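Local coordinates for mandelate racemase/muconate lactonizing enzyme family protein (Roseovarius sp. TM1035, PDB 3T9P) that probably acts, like other mandelate racemase/muconate lactonizing enzymes of the enolase superfamily, on a carboxylate substrate at the mouth of a beta/alpha barrel, its exact reaction unproven, at residues 154-158 against 192-196; 167-171 against 184-189; 309-315 against 332-336. One frame throughout, in Å; residues are numbered along the deposited sequence.

Contact 1: residues 154-158 against 192-196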
ATOM      1  N   PHE A 154      14.452  26.140 -20.013  1.00 18.77           N
ATOM      2  CA  PHE A 154      13.371  26.875 -19.346  1.00 19.21           C
ATOM      3  C   PHE A 154      13.167  28.242 -20.036  1.00 22.00           C
ATOM      4  O   PHE A 154      12.005  28.657 -20.293  1.00 21.58           O
ATOM      5  CB  PHE A 154      13.703  27.072 -17.892  1.00 18.43           C
ATOM      6  CG  PHE A 154      13.300  25.913 -16.978  1.00 18.69           C
ATOM      7  CD1 PHE A 154      12.691  24.746 -17.493  1.00 15.61           C
ATOM      8  CD2 PHE A 154      13.481  26.019 -15.609  1.00 17.21           C
ATOM      9  CE1 PHE A 154      12.276  23.741 -16.621  1.00 16.87           C
ATOM     10  CE2 PHE A 154      13.128  24.944 -14.711  1.00 17.76           C
ATOM     11  CZ  PHE A 154      12.527  23.814 -15.212  1.00 16.24           C
ATOM     12  N   CYS A 155      14.268  28.947 -20.343  1.00 22.38           N
ATOM     13  CA  CYS A 155      14.151  30.227 -21.072  1.00 23.18           C
ATOM     14  C   CYS A 155      13.360  30.145 -22.350  1.00 22.77           C
ATOM     15  O   CYS A 155      12.510  31.009 -22.598  1.00 22.13           O
ATOM     16  CB  CYS A 155      15.539  30.890 -21.263  1.00 24.46           C
ATOM     17  SG  CYS A 155      16.046  31.594 -19.714  1.00 28.15           S
ATOM     18  N   ARG A 156      13.638  29.095 -23.137  1.00 22.03           N
ATOM     19  CA  ARG A 156      13.000  28.826 -24.419  1.00 24.11           C
ATOM     20  C   ARG A 156      11.481  28.541 -24.183  1.00 24.24           C
ATOM     21  O   ARG A 156      10.642  29.051 -24.930  1.00 23.07           O
ATOM     22  CB  ARG A 156      13.666  27.642 -25.154  1.00 25.16           C
ATOM     23  CG  ARG A 156      15.046  27.994 -25.790  1.00 33.52           C
ATOM     24  CD  ARG A 156      15.916  26.742 -26.230  1.00 49.94           C
ATOM     25  NE  ARG A 156      15.203  25.736 -27.056  1.00 57.89           N
ATOM     26  CZ  ARG A 156      14.991  24.440 -26.744  1.00 60.50           C
ATOM     27  NH1 ARG A 156      15.434  23.902 -25.593  1.00 57.27           N
ATOM     28  NH2 ARG A 156      14.323  23.666 -27.617  1.00 60.83           N
ATOM     29  N   LEU A 157      11.151  27.755 -23.139  1.00 21.63           N
ATOM     30  CA  LEU A 157       9.748  27.430 -22.885  1.00 20.46           C
ATOM     31  C   LEU A 157       9.013  28.695 -22.439  1.00 20.79           C
ATOM     32  O   LEU A 157       7.867  28.887 -22.829  1.00 22.67           O
ATOM     33  CB  LEU A 157       9.656  26.422 -21.710  1.00 19.77           C
ATOM     34  CG  LEU A 157       9.999  25.015 -22.170  1.00 19.82           C
ATOM     35  CD1 LEU A 157      10.540  24.104 -20.987  1.00 23.55           C
ATOM     36  CD2 LEU A 157       8.712  24.469 -22.911  1.00 23.92           C
ATOM     37  N   ARG A 158       9.664  29.525 -21.619  1.00 19.17           N
ATOM     38  CA  ARG A 158       9.100  30.788 -21.165  1.00 21.85           C
ATOM     39  C   ARG A 158       8.799  31.696 -22.379  1.00 23.62           C
ATOM     40  O   ARG A 158       7.704  32.229 -22.534  1.00 23.70           O
ATOM     41  CB  ARG A 158      10.089  31.532 -20.227  1.00 19.93           C
ATOM     42  CG  ARG A 158       9.625  33.030 -19.834  1.00 21.29           C
ATOM     43  CD  ARG A 158      10.762  33.855 -19.224  1.00 25.26           C
ATOM     44  NE  ARG A 158      11.801  34.044 -20.251  1.00 26.98           N
ATOM     45  CZ  ARG A 158      13.097  34.244 -20.053  1.00 26.26           C
ATOM     46  NH1 ARG A 158      13.615  34.342 -18.841  1.00 27.48           N
ATOM     47  NH2 ARG A 158      13.877  34.350 -21.130  1.00 27.36           N
ATOM     48  N   VAL A 192      19.081  28.900 -12.229  1.00 18.32           N
ATOM     49  CA  VAL A 192      17.817  28.803 -12.966  1.00 18.23           C
ATOM     50  C   VAL A 192      16.945  30.060 -12.632  1.00 19.39           C
ATOM     51  O   VAL A 192      16.350  30.697 -13.525  1.00 18.69           O
ATOM     52  CB  VAL A 192      17.091  27.456 -12.618  1.00 17.61           C
ATOM     53  CG1 VAL A 192      15.702  27.398 -13.264  1.00 19.53           C
ATOM     54  CG2 VAL A 192      17.916  26.312 -13.157  1.00 16.45           C
ATOM     55  N   SER A 193      16.939  30.423 -11.369  1.00 21.12           N
ATOM     56  CA  SER A 193      16.136  31.541 -10.910  1.00 22.81           C
ATOM     57  C   SER A 193      16.568  32.879 -11.584  1.00 22.77           C
ATOM     58  O   SER A 193      15.690  33.618 -12.109  1.00 22.54           O
ATOM     59  CB  SER A 193      16.278  31.685  -9.398  1.00 22.75           C
ATOM     60  OG  SER A 193      15.565  32.848  -8.969  1.00 24.39           O
ATOM     61  N   ARG A 194      17.888  33.168 -11.624  1.00 21.74           N
ATOM     62  CA  ARG A 194      18.329  34.412 -12.299  1.00 23.66           C
ATOM     63  C   ARG A 194      18.089  34.299 -13.777  1.00 23.10           C
ATOM     64  O   ARG A 194      17.698  35.274 -14.351  1.00 26.35           O
ATOM     65  CB  ARG A 194      19.775  34.810 -11.942  1.00 23.34           C
ATOM     66  CG  ARG A 194      20.078  34.987 -10.372  1.00 31.18           C
ATOM     67  CD  ARG A 194      21.606  35.153 -10.046  1.00 39.17           C
ATOM     68  NE  ARG A 194      22.050  36.482 -10.494  1.00 50.98           N
ATOM     69  CZ  ARG A 194      22.551  36.776 -11.706  1.00 57.23           C
ATOM     70  NH1 ARG A 194      22.761  35.824 -12.615  1.00 60.73           N
ATOM     71  NH2 ARG A 194      22.888  38.029 -12.015  1.00 58.21           N
ATOM     72  N   ALA A 195      18.257  33.140 -14.435  1.00 20.31           N
ATOM     73  CA  ALA A 195      17.957  33.080 -15.877  1.00 20.87           C
ATOM     74  C   ALA A 195      16.474  33.385 -16.107  1.00 20.42           C
ATOM     75  O   ALA A 195      16.139  34.082 -17.042  1.00 17.94           O
ATOM     76  CB  ALA A 195      18.294  31.713 -16.508  1.00 20.31           C
ATOM     77  N   LEU A 196      15.581  32.846 -15.221  1.00 21.05           N
ATOM     78  CA  LEU A 196      14.127  32.928 -15.521  1.00 19.82           C
ATOM     79  C   LEU A 196      13.699  34.381 -15.314  1.00 20.47           C
ATOM     80  O   LEU A 196      12.815  34.874 -16.053  1.00 22.41           O
ATOM     81  CB  LEU A 196      13.329  32.044 -14.562  1.00 17.92           C
ATOM     82  CG  LEU A 196      13.267  30.554 -14.891  1.00 18.78           C
ATOM     83  CD1 LEU A 196      12.501  29.832 -13.759  1.00 17.90           C
ATOM     84  CD2 LEU A 196      12.563  30.345 -16.266  1.00 22.77           C
TER
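Two helical segments, touching at F154 and V192 and at C155 and A195, run in nearly the same direction, at 31° to each other and with their axes 10.4 Å apart; C155 and L196 have the nearest CA atoms, 6.2 Å apart. The polar link comes from R158. Its CG lies anti to the backbone N and its chain bends at chi3 (65°), which brings the guanidinium back over the C155 CA and up to the end of the facing helix. R158 NH1 donates to L196 O at 2.9 Å, a bent bond (143°) in which the donor stands above the carbonyl plane, although the oxygen lies close to the plane of the guanidinium. The same nitrogen reaches A195 O at 3.1 Å in a second, weak bond. Both carbonyls belong to the last turn of helix 184-196, so the arginine's charge probably also favours the negative pole of that helix. Without the guanidinium, as with an alanine here, both carbonyls would probably lose this shared donor and a gap is likely to open beside the helix end. Both elements are outer helices of the enolase-superfamily barrel, 147-161 and 184-196, neighbours that pack against the intervening strand 165-169. On the side facing that strand the contact is apolar. The rim of the F154 ring meets a V192 methyl near the ring plane, CD2 to CG1 being 3.5 Å. L196 starts away from the first helix, but its CD2 turns back onto F154 CB at 3.8 Å, and the side chain also packs on F166, whose ring meets that of F154. Nearer the surface, C155 SG rests beside the methyl of A195, 3.9 Å from its CB.

Contact 2: residues 167-171 against 184-189; sequences KWRVG and RTEAVV
The W168 and V188 side chains pass alongside one another, pointing opposite ways, where strand 167-169 packs against the start of helix 184-196. These are the first two elements of a beta-alpha-beta unit of the barrel, completed by strand 201-205, and strand and helix run almost antiparallel, at 161°. With its CG held between the backbone N and the carbonyl carbon (chi1 63°), the indole reaches the helix with its five-membered ring against the valine: W168 CD1 is 3.6 Å from V188 CG2, and V188 CG1 lies at the ring edge. W168 NE1 also makes a weak hydrogen bond to V188 O, 3.3 Å away. F154 and the strand residues K202 and V204 pack on the same tryptophan.

R184 extends fully from CG to NE and lays one face of its guanidinium over V188 CG2, which sits off-centre toward the rim. Its edge serves the strand. R184 NH1 donates to R169 O at 2.9 Å; the oxygen lies near the guanidinium plane, whereas the nitrogen stands above that of the carbonyl. NH2 gives a hydrogen to a water that also accepts from R169 N, and bonds to I145 O as well, so the flat group is fixed against rotation by partners on both terminal nitrogens, NH1 and NH2. The side chain of R169 leads away from the helix to S140 O and to D205.

V170 lies roughly perpendicular to T185, its CB near the threonine methyl, and its CG1 touches V189 CG2 at 3.9 Å. Beyond the strand, a second water accepts from R184 NH1 and donates to G171 O. The chain there turns through a positive phi at G171, whose N points almost straight at the threonine hydroxyl, with G171 N to T185 OG1 at 3.0 Å (169°).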
ATOM      1  N   LYS A 167       9.169  24.410 -12.284  1.00 13.35           N
ATOM      2  CA  LYS A 167       9.640  23.609 -11.174  1.00 12.56           C
ATOM      3  C   LYS A 167      10.837  22.769 -11.667  1.00 12.57           C
ATOM      4  O   LYS A 167      10.770  22.204 -12.736  1.00 13.35           O
ATOM      5  CB  LYS A 167       8.553  22.610 -10.744  1.00  9.71           C
ATOM      6  CG  LYS A 167       9.057  21.810  -9.451  1.00 15.70           C
ATOM      7  CD  LYS A 167       7.804  21.077  -8.852  1.00 15.68           C
ATOM      8  CE  LYS A 167       7.656  19.680  -9.437  1.00 18.51           C
ATOM      9  NZ  LYS A 167       6.456  19.066  -8.761  1.00 20.12           N
ATOM     10  N   TRP A 168      11.877  22.754 -10.855  1.00 14.55           N
ATOM     11  CA  TRP A 168      13.045  21.895 -11.044  1.00 17.43           C
ATOM     12  C   TRP A 168      13.442  21.177  -9.744  1.00 17.13           C
ATOM     13  O   TRP A 168      12.703  21.211  -8.726  1.00 16.45           O
ATOM     14  CB  TRP A 168      14.203  22.786 -11.634  1.00 16.04           C
ATOM     15  CG  TRP A 168      14.764  23.903 -10.858  1.00 16.38           C
ATOM     16  CD1 TRP A 168      15.986  23.907 -10.206  1.00 17.33           C
ATOM     17  CD2 TRP A 168      14.171  25.214 -10.604  1.00 16.53           C
ATOM     18  NE1 TRP A 168      16.224  25.161  -9.675  1.00 19.96           N
ATOM     19  CE2 TRP A 168      15.126  25.966  -9.913  1.00 18.67           C
ATOM     20  CE3 TRP A 168      12.982  25.860 -11.039  1.00 18.25           C
ATOM     21  CZ2 TRP A 168      14.878  27.285  -9.496  1.00 16.84           C
ATOM     22  CZ3 TRP A 168      12.746  27.168 -10.682  1.00 18.79           C
ATOM     23  CH2 TRP A 168      13.755  27.914  -9.960  1.00 15.12           C
ATOM     24  N   ARG A 169      14.571  20.445  -9.811  1.00 15.45           N
ATOM     25  CA  ARG A 169      14.925  19.506  -8.739  1.00 15.92           C
ATOM     26  C   ARG A 169      16.101  19.941  -7.951  1.00 15.87           C
ATOM     27  O   ARG A 169      17.070  20.488  -8.516  1.00 17.64           O
ATOM     28  CB  ARG A 169      15.255  18.102  -9.260  1.00 13.62           C
ATOM     29  CG  ARG A 169      14.164  17.500 -10.189  1.00 17.59           C
ATOM     30  CD  ARG A 169      12.897  17.124  -9.463  1.00 17.88           C
ATOM     31  NE  ARG A 169      11.734  17.215 -10.336  1.00 19.10           N
ATOM     32  CZ  ARG A 169      10.505  16.853 -10.013  1.00 19.94           C
ATOM     33  NH1 ARG A 169       9.507  17.095 -10.878  1.00 14.60           N
ATOM     34  NH2 ARG A 169      10.257  16.258  -8.826  1.00 17.68           N
ATOM     35  N   VAL A 170      16.019  19.675  -6.653  1.00 15.43           N
ATOM     36  CA  VAL A 170      17.157  19.809  -5.761  1.00 16.56           C
ATOM     37  C   VAL A 170      17.401  18.461  -5.041  1.00 16.38           C
ATOM     38  O   VAL A 170      16.551  17.567  -5.095  1.00 16.08           O
ATOM     39  CB  VAL A 170      16.980  20.975  -4.724  1.00 15.11           C
ATOM     40  CG1 VAL A 170      16.822  22.285  -5.445  1.00 16.60           C
ATOM     41  CG2 VAL A 170      15.677  20.711  -3.843  1.00 11.52           C
ATOM     42  N   GLY A 171      18.580  18.368  -4.435  1.00 16.86           N
ATOM     43  CA  GLY A 171      18.994  17.215  -3.661  1.00 19.08           C
ATOM     44  C   GLY A 171      19.040  16.052  -4.671  1.00 20.10           C
ATOM     45  O   GLY A 171      19.168  16.262  -5.873  1.00 18.99           O
ATOM     46  N   ARG A 184      25.559  20.684  -6.581  1.00 22.78           N
ATOM     47  CA  ARG A 184      24.515  20.895  -7.582  1.00 20.79           C
ATOM     48  C   ARG A 184      23.409  21.816  -7.132  1.00 18.11           C
ATOM     49  O   ARG A 184      23.096  22.690  -7.812  1.00 19.95           O
ATOM     50  CB  ARG A 184      23.918  19.615  -8.124  1.00 20.00           C
ATOM     51  CG  ARG A 184      22.925  19.882  -9.207  1.00 20.00           C
ATOM     52  CD  ARG A 184      22.217  18.713  -9.667  1.00 20.00           C
ATOM     53  NE  ARG A 184      21.412  18.958 -10.833  1.00 20.00           N
ATOM     54  CZ  ARG A 184      20.152  19.315 -10.811  1.00 20.00           C
ATOM     55  NH1 ARG A 184      19.547  19.481  -9.666  1.00 20.00           N
ATOM     56  NH2 ARG A 184      19.527  19.497 -11.935  1.00 20.00           N
ATOM     57  N   THR A 185      22.949  21.628  -5.929  1.00 18.64           N
ATOM     58  CA  THR A 185      21.856  22.404  -5.382  1.00 21.58           C
ATOM     59  C   THR A 185      22.230  23.883  -5.225  1.00 22.45           C
ATOM     60  O   THR A 185      21.507  24.776  -5.577  1.00 19.27           O
ATOM     61  CB  THR A 185      21.331  21.732  -4.096  1.00 22.24           C
ATOM     62  OG1 THR A 185      20.735  20.478  -4.430  1.00 24.16           O
ATOM     63  CG2 THR A 185      20.331  22.563  -3.423  1.00 20.82           C
ATOM     64  N   GLU A 186      23.429  24.081  -4.734  1.00 22.58           N
ATOM     65  CA  GLU A 186      24.012  25.439  -4.533  1.00 23.05           C
ATOM     66  C   GLU A 186      24.061  26.211  -5.811  1.00 21.66           C
ATOM     67  O   GLU A 186      23.795  27.420  -5.792  1.00 23.93           O
ATOM     68  CB  GLU A 186      25.401  25.387  -3.826  1.00 20.78           C
ATOM     69  CG  GLU A 186      25.273  25.066  -2.369  1.00 25.99           C
ATOM     70  CD  GLU A 186      25.149  23.535  -2.056  1.00 31.49           C
ATOM     71  OE1 GLU A 186      25.304  22.674  -2.964  1.00 34.46           O
ATOM     72  OE2 GLU A 186      24.944  23.221  -0.864  1.00 38.50           O
ATOM     73  N   ALA A 187      24.281  25.537  -6.925  1.00 22.46           N
ATOM     74  CA  ALA A 187      24.279  26.144  -8.223  1.00 21.50           C
ATOM     75  C   ALA A 187      22.938  26.247  -8.934  1.00 21.76           C
ATOM     76  O   ALA A 187      22.679  27.333  -9.613  1.00 19.69           O
ATOM     77  CB  ALA A 187      25.280  25.463  -9.136  1.00 23.27           C
ATOM     78  N   VAL A 188      22.120  25.175  -8.817  1.00 19.94           N
ATOM     79  CA  VAL A 188      20.929  25.042  -9.685  1.00 20.03           C
ATOM     80  C   VAL A 188      19.893  26.114  -9.212  1.00 19.71           C
ATOM     81  O   VAL A 188      19.112  26.617 -10.009  1.00 20.12           O
ATOM     82  CB  VAL A 188      20.327  23.571  -9.675  1.00 20.33           C
ATOM     83  CG1 VAL A 188      19.484  23.341  -8.410  1.00 18.61           C
ATOM     84  CG2 VAL A 188      19.505  23.333 -10.835  1.00 18.54           C
ATOM     85  N   VAL A 189      19.936  26.474  -7.939  1.00 17.86           N
ATOM     86  CA  VAL A 189      18.863  27.275  -7.349  1.00 18.77           C
ATOM     87  C   VAL A 189      19.027  28.727  -7.915  1.00 19.80           C
ATOM     88  O   VAL A 189      18.121  29.220  -8.658  1.00 18.72           O
ATOM     89  CB  VAL A 189      18.885  27.213  -5.806  1.00 17.28           C
ATOM     90  CG1 VAL A 189      17.999  28.337  -5.161  1.00 18.43           C
ATOM     91  CG2 VAL A 189      18.459  25.829  -5.254  1.00 16.29           C
TER
HETATM   92  O   HOH W   1      16.551  20.125 -12.098  1.00 19.21           O
HETATM   93  O   HOH W   2      20.196  18.419  -7.249  1.00 17.45           O

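Contact 3: residues 309-315 against 332-336; sequences ANLSLVT and LEFSI
L311 sets its CD2 methyl over one face of the F334 ring, 4.2 Å from the centroid and 26° off the normal, a CH-pi contact in which the two side chains cross at about a right angle. The methyl of T315 comes to the same ring obliquely and also meets L332, with T315 CG2 to L332 CD2 at 4.1 Å. Further along, S335 CB abuts the A309 carbonyl, 3.4 Å from A309 O. No direct hydrogen bond joins the segments; a bridging water does instead, donating to T315 OG1 and to E333 O and accepting from S335 N. The T315 hydroxyl, which receives that water at 2.8 Å, passes its own hydrogen to N310 O at 2.7 Å, so two partners, one giving and one receiving, set its rotation. N310 then orders the turn: its OD1 accepts from S312 N on a lone pair, at 2.9 Å, forming an Asx turn, and from S312 OG as well. S312 in turn occupies the N-cap of helix 313-322, weakly capping V314 N. Q52 and T55 hold S312 and N310 from the N-terminal domain. The last strand of the barrel, 332-335, pairs in parallel with strand 132-139, closing the (beta/alpha)7beta barrel characteristic of the enolase superfamily.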
ATOM      1  N   ALA A 309       2.936  13.884 -13.549  1.00 16.10           N
ATOM      2  CA  ALA A 309       4.356  13.985 -13.934  1.00 16.95           C
ATOM      3  C   ALA A 309       4.658  13.455 -15.322  1.00 16.05           C
ATOM      4  O   ALA A 309       5.813  13.424 -15.707  1.00 16.58           O
ATOM      5  CB  ALA A 309       5.241  13.326 -12.863  1.00 18.60           C
ATOM      6  N   ASN A 310       3.617  13.126 -16.110  1.00 15.83           N
ATOM      7  CA  ASN A 310       3.811  12.718 -17.475  1.00 14.77           C
ATOM      8  C   ASN A 310       2.593  13.018 -18.313  1.00 15.94           C
ATOM      9  O   ASN A 310       1.522  13.320 -17.760  1.00 14.83           O
ATOM     10  CB  ASN A 310       4.250  11.215 -17.572  1.00 12.90           C
ATOM     11  CG  ASN A 310       3.239  10.277 -17.008  1.00 10.47           C
ATOM     12  OD1 ASN A 310       2.157  10.142 -17.517  1.00 12.72           O
ATOM     13  ND2 ASN A 310       3.591   9.605 -15.886  1.00 13.48           N
ATOM     14  N   LEU A 311       2.728  12.865 -19.637  1.00 13.10           N
ATOM     15  CA  LEU A 311       1.624  13.115 -20.510  1.00 15.94           C
ATOM     16  C   LEU A 311       0.845  11.866 -20.897  1.00 17.28           C
ATOM     17  O   LEU A 311       0.294  11.790 -22.028  1.00 16.44           O
ATOM     18  CB  LEU A 311       2.005  14.027 -21.700  1.00 17.62           C
ATOM     19  CG  LEU A 311       2.693  15.363 -21.257  1.00 17.36           C
ATOM     20  CD1 LEU A 311       3.091  16.258 -22.504  1.00 12.57           C
ATOM     21  CD2 LEU A 311       1.746  16.144 -20.339  1.00 19.31           C
ATOM     22  N   SER A 312       0.713  10.923 -19.922  1.00 13.87           N
ATOM     23  CA  SER A 312      -0.348   9.960 -20.069  1.00 13.05           C
ATOM     24  C   SER A 312      -1.693  10.659 -19.759  1.00 14.61           C
ATOM     25  O   SER A 312      -1.724  11.869 -19.738  1.00 14.69           O
ATOM     26  CB  SER A 312      -0.076   8.794 -19.172  1.00 10.80           C
ATOM     27  OG  SER A 312      -0.346   9.123 -17.823  1.00 15.87           O
ATOM     28  N   LEU A 313      -2.765   9.930 -19.495  1.00 12.28           N
ATOM     29  CA  LEU A 313      -4.048  10.561 -19.214  1.00 15.60           C
ATOM     30  C   LEU A 313      -4.023  11.400 -17.864  1.00 14.38           C
ATOM     31  O   LEU A 313      -4.905  12.230 -17.591  1.00 13.84           O
ATOM     32  CB  LEU A 313      -5.074   9.446 -19.100  1.00 14.59           C
ATOM     33  CG  LEU A 313      -6.500  10.007 -19.013  1.00 17.09           C
ATOM     34  CD1 LEU A 313      -6.874  10.660 -20.271  1.00 17.06           C
ATOM     35  CD2 LEU A 313      -7.515   8.909 -18.563  1.00 15.56           C
ATOM     36  N   VAL A 314      -3.093  11.053 -16.990  1.00 14.38           N
ATOM     37  CA  VAL A 314      -3.033  11.729 -15.668  1.00 13.41           C
ATOM     38  C   VAL A 314      -3.094  13.278 -15.825  1.00 13.57           C
ATOM     39  O   VAL A 314      -3.699  13.965 -15.028  1.00 12.73           O
ATOM     40  CB  VAL A 314      -1.827  11.220 -14.818  1.00 12.50           C
ATOM     41  CG1 VAL A 314      -0.441  11.626 -15.459  1.00 13.31           C
ATOM     42  CG2 VAL A 314      -1.919  11.761 -13.299  1.00 11.10           C
ATOM     43  N   THR A 315      -2.420  13.826 -16.819  1.00 11.47           N
ATOM     44  CA  THR A 315      -2.433  15.258 -16.957  1.00 11.97           C
ATOM     45  C   THR A 315      -3.854  15.781 -17.315  1.00 13.48           C
ATOM     46  O   THR A 315      -4.332  16.748 -16.663  1.00 13.98           O
ATOM     47  CB  THR A 315      -1.270  15.768 -17.902  1.00 12.33           C
ATOM     48  OG1 THR A 315      -0.020  15.457 -17.261  1.00 14.09           O
ATOM     49  CG2 THR A 315      -1.326  17.425 -18.140  1.00 10.49           C
ATOM     50  N   LEU A 332      -1.398  23.854 -12.868  1.00 14.04           N
ATOM     51  CA  LEU A 332      -1.294  22.464 -13.250  1.00 13.75           C
ATOM     52  C   LEU A 332       0.181  22.068 -13.404  1.00 13.15           C
ATOM     53  O   LEU A 332       0.895  22.709 -14.153  1.00 14.31           O
ATOM     54  CB  LEU A 332      -2.009  22.287 -14.602  1.00 11.52           C
ATOM     55  CG  LEU A 332      -1.804  21.027 -15.482  1.00 15.62           C
ATOM     56  CD1 LEU A 332      -2.575  19.881 -14.908  1.00 12.12           C
ATOM     57  CD2 LEU A 332      -2.100  21.268 -17.025  1.00 15.62           C
ATOM     58  N   GLU A 333       0.621  20.981 -12.781  1.00 14.39           N
ATOM     59  CA  GLU A 333       1.957  20.410 -13.142  1.00 14.18           C
ATOM     60  C   GLU A 333       1.988  19.913 -14.588  1.00 15.97           C
ATOM     61  O   GLU A 333       1.167  19.049 -14.970  1.00 15.83           O
ATOM     62  CB  GLU A 333       2.280  19.264 -12.206  1.00 17.01           C
ATOM     63  CG  GLU A 333       3.749  18.761 -12.576  1.00 16.97           C
ATOM     64  CD  GLU A 333       4.355  17.885 -11.555  1.00 21.62           C
ATOM     65  OE1 GLU A 333       3.609  17.290 -10.719  1.00 15.55           O
ATOM     66  OE2 GLU A 333       5.605  17.696 -11.644  1.00 15.13           O
ATOM     67  N   PHE A 334       2.863  20.495 -15.431  1.00 15.65           N
ATOM     68  CA  PHE A 334       2.952  20.061 -16.874  1.00 14.14           C
ATOM     69  C   PHE A 334       4.369  19.551 -17.206  1.00 15.19           C
ATOM     70  O   PHE A 334       5.304  20.336 -17.278  1.00 14.97           O
ATOM     71  CB  PHE A 334       2.499  21.206 -17.782  1.00 12.35           C
ATOM     72  CG  PHE A 334       2.288  20.783 -19.216  1.00 15.83           C
ATOM     73  CD1 PHE A 334       1.076  20.249 -19.625  1.00 17.95           C
ATOM     74  CD2 PHE A 334       3.311  20.888 -20.154  1.00 16.80           C
ATOM     75  CE1 PHE A 334       0.879  19.807 -20.973  1.00 19.51           C
ATOM     76  CE2 PHE A 334       3.145  20.418 -21.473  1.00 20.06           C
ATOM     77  CZ  PHE A 334       1.920  19.896 -21.901  1.00 14.67           C
ATOM     78  N   SER A 335       4.543  18.234 -17.411  1.00 14.46           N
ATOM     79  CA  SER A 335       5.866  17.725 -17.623  1.00 15.90           C
ATOM     80  C   SER A 335       6.377  18.286 -18.989  1.00 15.74           C
ATOM     81  O   SER A 335       5.692  18.220 -20.005  1.00 15.80           O
ATOM     82  CB  SER A 335       5.792  16.190 -17.687  1.00 15.81           C
ATOM     83  OG  SER A 335       7.027  15.739 -18.224  1.00 19.00           O
ATOM     84  N   ILE A 336       7.523  18.913 -18.984  1.00 16.98           N
ATOM     85  CA  ILE A 336       8.081  19.452 -20.241  1.00 16.33           C
ATOM     86  C   ILE A 336       9.127  18.485 -20.864  1.00 18.29           C
ATOM     87  O   ILE A 336       9.783  18.838 -21.838  1.00 16.48           O
ATOM     88  CB  ILE A 336       8.649  20.942 -20.067  1.00 17.05           C
ATOM     89  CG1 ILE A 336       9.436  21.161 -18.755  1.00 14.38           C
ATOM     90  CG2 ILE A 336       7.451  21.939 -19.948  1.00 14.18           C
ATOM     91  CD1 ILE A 336      10.953  20.562 -18.901  1.00 14.38           C
TER
HETATM   92  O   HOH W   3       2.442  16.549 -16.569  1.00 15.63           O

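Overall arrangement
Contacts 1 and 2 share helix 184-196, their centres about 14 Å apart; contact 2 is nested within the chain loop that contact 1 closes, and F154 CE2 packs 3.8 Å from W168 CE3. Contact 3, centred about 20 Å from contact 1 and 21 Å from contact 2, joins the first through L157 CD1, 3.8 Å from I336 CB. A weak, long ion pair, K167 NZ to E333 OE2 at 3.3 Å, relates contacts 2 and 3; S139 OG also holds E333 OE2, and E231 holds K167 NZ. K167 and R169 lie where relatives carry the KxK motif, consistent with a nearby active site. Formic acid, probably from the crystallisation liquor but perhaps marking the pocket, lies about 4 Å from A309's side chain.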